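Local coordinates for sensor protein (Vibrio cholerae O1 biovar El Tor, PDB 3MXQ) that forms the PAS-fold sensor domain of a histidine kinase that probably transfers a phosphoryl group from ATP to a protein histidine, at residues Q30-V38 / V45-S53. Sequence-based numbering, arbitrary orientation.
Sequences QLSFALCIV and VKVNEYFES
Ile37 and Lys46 form the hydrogen-bonded pair of an antiparallel hairpin, Ile37 N giving its hydrogen to Lys46 O at 2.8 Å. Ile37 O takes Val45 N at 2.9 Å, and since Val45 and Lys46 both face Ile37, strand 44-47 carries a classic beta bulge here. Further along, Asn48 N reaches Leu35 O, also at 2.9 Å, with an N-H...O angle of 162°; this bond keeps the chain in step up to the N-cap position of helix 49-53. Between these bonds Cys36 and Val47 make a non-hydrogen-bonded pair.

Apolar packing divides between the two faces of the sheet. On one, the side chains of Ile37 and Lys46 run side by side, CG1 of the isoleucine 3.8 Å from CB of the lysine, before the amine end leads away. On the other, the Phe51 ring meets Ala34 and Cys36 obliquely: Ala34 CB is 3.6 Å from Phe51 CD1, and Cys36 SG makes a sulfur-aromatic contact 5.0 Å from the ring centroid. Phe51 has CG anti to its backbone N (chi1 -168°), which swings the ring off the helix toward Ala34 and Cys36. The Asn48 amide packs against Leu35, its CG 3.5 Å from Leu35 CB.

Tyr50 lies against the extended link between helix 13-31 and strand 34-39. Ser32 CB sits over one face of its ring in a CH-pi contact, 4.1 Å from the centroid, while Ala34 CA lies in plane at the edge. The Tyr50 hydroxyl is hydrogen-bonded to Arg54 of its own chain and to Glu49 of a second subunit, and Asn48 OD1 to Ser25 of that subunit.

The five-stranded antiparallel sheet has the 2-1-5-4-3 order of PAS domains: strand 44-47 is outermost, strand 34-39 bonds to 134-145 along its other edge, and helix 49-53 crosses beside the hairpin.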
loop_
_atom_site.group_PDB
_atom_site.type_symbol
_atom_site.label_atom_id
_atom_site.label_comp_id
_atom_site.label_asym_id
_atom_site.label_seq_id
_atom_site.Cartn_x
_atom_site.Cartn_y
_atom_site.Cartn_z
ATOM N N GLN A 30 1.081 -10.503 1.014
ATOM C CA GLN A 30 -0.100 -10.792 1.807
ATOM C C GLN A 30 -1.265 -9.887 1.476
ATOM O O GLN A 30 -2.405 -10.288 1.627
ATOM C CB GLN A 30 0.220 -10.751 3.291
ATOM C CG GLN A 30 0.873 -12.017 3.784
ATOM C CD GLN A 30 1.223 -11.955 5.253
ATOM O OE1 GLN A 30 1.871 -11.009 5.706
ATOM N NE2 GLN A 30 0.795 -12.967 6.011
ATOM N N LEU A 31 -0.989 -8.683 1.011
ATOM C CA LEU A 31 -2.056 -7.744 0.643
ATOM C C LEU A 31 -2.544 -7.855 -0.795
ATOM O O LEU A 31 -3.556 -7.269 -1.136
ATOM C CB LEU A 31 -1.634 -6.296 0.898
ATOM C CG LEU A 31 -1.568 -5.885 2.360
ATOM C CD1 LEU A 31 -0.709 -4.675 2.483
ATOM C CD2 LEU A 31 -2.948 -5.622 2.888
ATOM N N SER A 32 -1.838 -8.586 -1.644
ATOM C CA SER A 32 -2.207 -8.597 -3.049
ATOM C C SER A 32 -3.476 -9.413 -3.265
ATOM O O SER A 32 -3.744 -10.357 -2.539
ATOM C CB SER A 32 -1.051 -9.079 -3.930
ATOM O OG SER A 32 -0.757 -10.438 -3.695
ATOM N N PHE A 33 -4.271 -9.009 -4.244
ATOM C CA PHE A 33 -5.545 -9.649 -4.515
ATOM C C PHE A 33 -5.870 -9.496 -5.974
ATOM O O PHE A 33 -5.320 -8.637 -6.632
ATOM C CB PHE A 33 -6.662 -9.022 -3.679
ATOM C CG PHE A 33 -6.892 -7.552 -3.944
ATOM C CD1 PHE A 33 -5.992 -6.593 -3.487
ATOM C CD2 PHE A 33 -8.030 -7.130 -4.615
ATOM C CE1 PHE A 33 -6.212 -5.226 -3.717
ATOM C CE2 PHE A 33 -8.261 -5.769 -4.846
ATOM C CZ PHE A 33 -7.344 -4.814 -4.397
ATOM N N ALA A 34 -6.768 -10.323 -6.477
ATOM C CA ALA A 34 -7.205 -10.224 -7.853
ATOM C C ALA A 34 -8.342 -9.224 -7.922
ATOM O O ALA A 34 -9.167 -9.144 -7.012
ATOM C CB ALA A 34 -7.651 -11.562 -8.345
ATOM N N LEU A 35 -8.370 -8.452 -9.001
ATOM C CA LEU A 35 -9.367 -7.404 -9.171
ATOM C C LEU A 35 -9.839 -7.345 -10.600
ATOM O O LEU A 35 -9.031 -7.349 -11.529
ATOM C CB LEU A 35 -8.817 -6.040 -8.762
ATOM C CG LEU A 35 -9.828 -4.914 -9.012
ATOM C CD1 LEU A 35 -10.014 -4.006 -7.786
ATOM C CD2 LEU A 35 -9.482 -4.114 -10.269
ATOM N N CYS A 36 -11.152 -7.247 -10.762
ATOM C CA CYS A 36 -11.778 -7.276 -12.070
ATOM C C CYS A 36 -13.008 -6.377 -12.096
ATOM O O CYS A 36 -13.845 -6.469 -11.209
ATOM C CB CYS A 36 -12.195 -8.706 -12.349
ATOM S SG CYS A 36 -12.968 -8.884 -13.922
ATOM N N ILE A 37 -13.129 -5.505 -13.087
ATOM C CA ILE A 37 -14.364 -4.730 -13.214
ATOM C C ILE A 37 -15.166 -5.292 -14.376
ATOM O O ILE A 37 -14.626 -5.513 -15.468
ATOM C CB ILE A 37 -14.148 -3.197 -13.500
ATOM C CG1 ILE A 37 -13.003 -2.586 -12.687
ATOM C CG2 ILE A 37 -15.453 -2.407 -13.290
ATOM C CD1 ILE A 37 -13.250 -2.492 -11.202
ATOM N N VAL A 38 -16.458 -5.490 -14.160
ATOM C CA VAL A 38 -17.309 -5.951 -15.239
ATOM C C VAL A 38 -18.481 -5.033 -15.486
ATOM O O VAL A 38 -19.032 -4.443 -14.564
ATOM C CB VAL A 38 -17.786 -7.391 -15.008
ATOM C CG1 VAL A 38 -16.602 -8.242 -14.637
ATOM C CG2 VAL A 38 -18.831 -7.462 -13.913
ATOM N N VAL A 45 -14.070 -5.180 -18.272
ATOM C CA VAL A 45 -13.670 -3.833 -18.636
ATOM C C VAL A 45 -12.226 -3.557 -18.225
ATOM O O VAL A 45 -11.466 -2.991 -18.984
ATOM C CB VAL A 45 -14.617 -2.802 -17.998
ATOM C CG1 VAL A 45 -14.109 -1.390 -18.223
ATOM C CG2 VAL A 45 -16.015 -2.960 -18.572
ATOM N N LYS A 46 -11.866 -3.955 -17.012
ATOM C CA LYS A 46 -10.541 -3.710 -16.466
ATOM C C LYS A 46 -10.157 -4.882 -15.595
ATOM O O LYS A 46 -11.016 -5.517 -14.979
ATOM C CB LYS A 46 -10.531 -2.427 -15.621
ATOM C CG LYS A 46 -9.354 -2.318 -14.634
ATOM C CD LYS A 46 -9.206 -0.907 -14.093
ATOM C CE LYS A 46 -7.828 -0.691 -13.471
ATOM N NZ LYS A 46 -6.765 -0.465 -14.501
ATOM N N VAL A 47 -8.857 -5.135 -15.510
ATOM C CA VAL A 47 -8.356 -6.244 -14.736
ATOM C C VAL A 47 -6.939 -5.972 -14.188
ATOM O O VAL A 47 -6.103 -5.420 -14.884
ATOM C CB VAL A 47 -8.458 -7.537 -15.588
ATOM C CG1 VAL A 47 -7.807 -7.344 -16.947
ATOM C CG2 VAL A 47 -7.859 -8.705 -14.883
ATOM N N ASN A 48 -6.717 -6.312 -12.919
ATOM C CA ASN A 48 -5.386 -6.456 -12.294
ATOM C C ASN A 48 -4.347 -7.198 -13.091
ATOM O O ASN A 48 -4.658 -8.169 -13.776
ATOM C CB ASN A 48 -5.528 -7.336 -11.063
ATOM C CG ASN A 48 -5.506 -6.573 -9.814
ATOM O OD1 ASN A 48 -5.456 -5.349 -9.825
ATOM N ND2 ASN A 48 -5.543 -7.280 -8.705
ATOM N N GLU A 49 -3.100 -6.788 -12.914
ATOM C CA GLU A 49 -1.932 -7.578 -13.304
ATOM C C GLU A 49 -1.952 -8.870 -12.490
ATOM O O GLU A 49 -1.705 -9.938 -13.017
ATOM C CB GLU A 49 -0.634 -6.784 -13.037
ATOM C CG GLU A 49 0.636 -7.342 -13.712
ATOM C CD GLU A 49 1.863 -6.397 -13.615
ATOM O OE1 GLU A 49 1.701 -5.190 -13.264
ATOM O OE2 GLU A 49 3.000 -6.872 -13.900
ATOM N N TYR A 50 -2.274 -8.758 -11.206
ATOM C CA TYR A 50 -2.320 -9.904 -10.315
ATOM C C TYR A 50 -3.360 -10.942 -10.748
ATOM O O TYR A 50 -3.137 -12.142 -10.584
ATOM C CB TYR A 50 -2.575 -9.450 -8.884
ATOM C CG TYR A 50 -2.421 -10.552 -7.872
ATOM C CD1 TYR A 50 -1.162 -10.975 -7.460
ATOM C CD2 TYR A 50 -3.537 -11.179 -7.327
ATOM C CE1 TYR A 50 -1.014 -12.001 -6.528
ATOM C CE2 TYR A 50 -3.412 -12.202 -6.386
ATOM C CZ TYR A 50 -2.149 -12.608 -5.992
ATOM O OH TYR A 50 -2.015 -13.628 -5.075
ATOM N N PHE A 51 -4.484 -10.475 -11.295
ATOM C CA PHE A 51 -5.530 -11.340 -11.847
ATOM C C PHE A 51 -4.997 -12.100 -13.051
ATOM O O PHE A 51 -5.123 -13.322 -13.099
ATOM C CB PHE A 51 -6.755 -10.502 -12.243
ATOM C CG PHE A 51 -8.005 -11.304 -12.552
ATOM C CD1 PHE A 51 -9.067 -11.325 -11.664
ATOM C CD2 PHE A 51 -8.145 -11.986 -13.750
ATOM C CE1 PHE A 51 -10.234 -12.049 -11.951
ATOM C CE2 PHE A 51 -9.311 -12.715 -14.037
ATOM C CZ PHE A 51 -10.345 -12.742 -13.141
ATOM N N GLU A 52 -4.393 -11.380 -14.004
ATOM C CA GLU A 52 -3.811 -11.983 -15.214
ATOM C C GLU A 52 -2.868 -13.112 -14.874
ATOM O O GLU A 52 -2.969 -14.197 -15.436
ATOM C CB GLU A 52 -3.015 -10.975 -16.036
ATOM C CG GLU A 52 -3.798 -9.801 -16.571
ATOM C CD GLU A 52 -2.919 -8.817 -17.345
ATOM O OE1 GLU A 52 -2.171 -9.274 -18.252
ATOM O OE2 GLU A 52 -2.992 -7.592 -17.057
ATOM N N SER A 53 -1.947 -12.840 -13.959
ATOM C CA SER A 53 -0.885 -13.764 -13.632
ATOM C C SER A 53 -1.423 -15.093 -13.108
ATOM O O SER A 53 -0.737 -16.119 -13.186
ATOM C CB SER A 53 0.084 -13.133 -12.628
ATOM O OG SER A 53 -0.551 -12.879 -11.387
#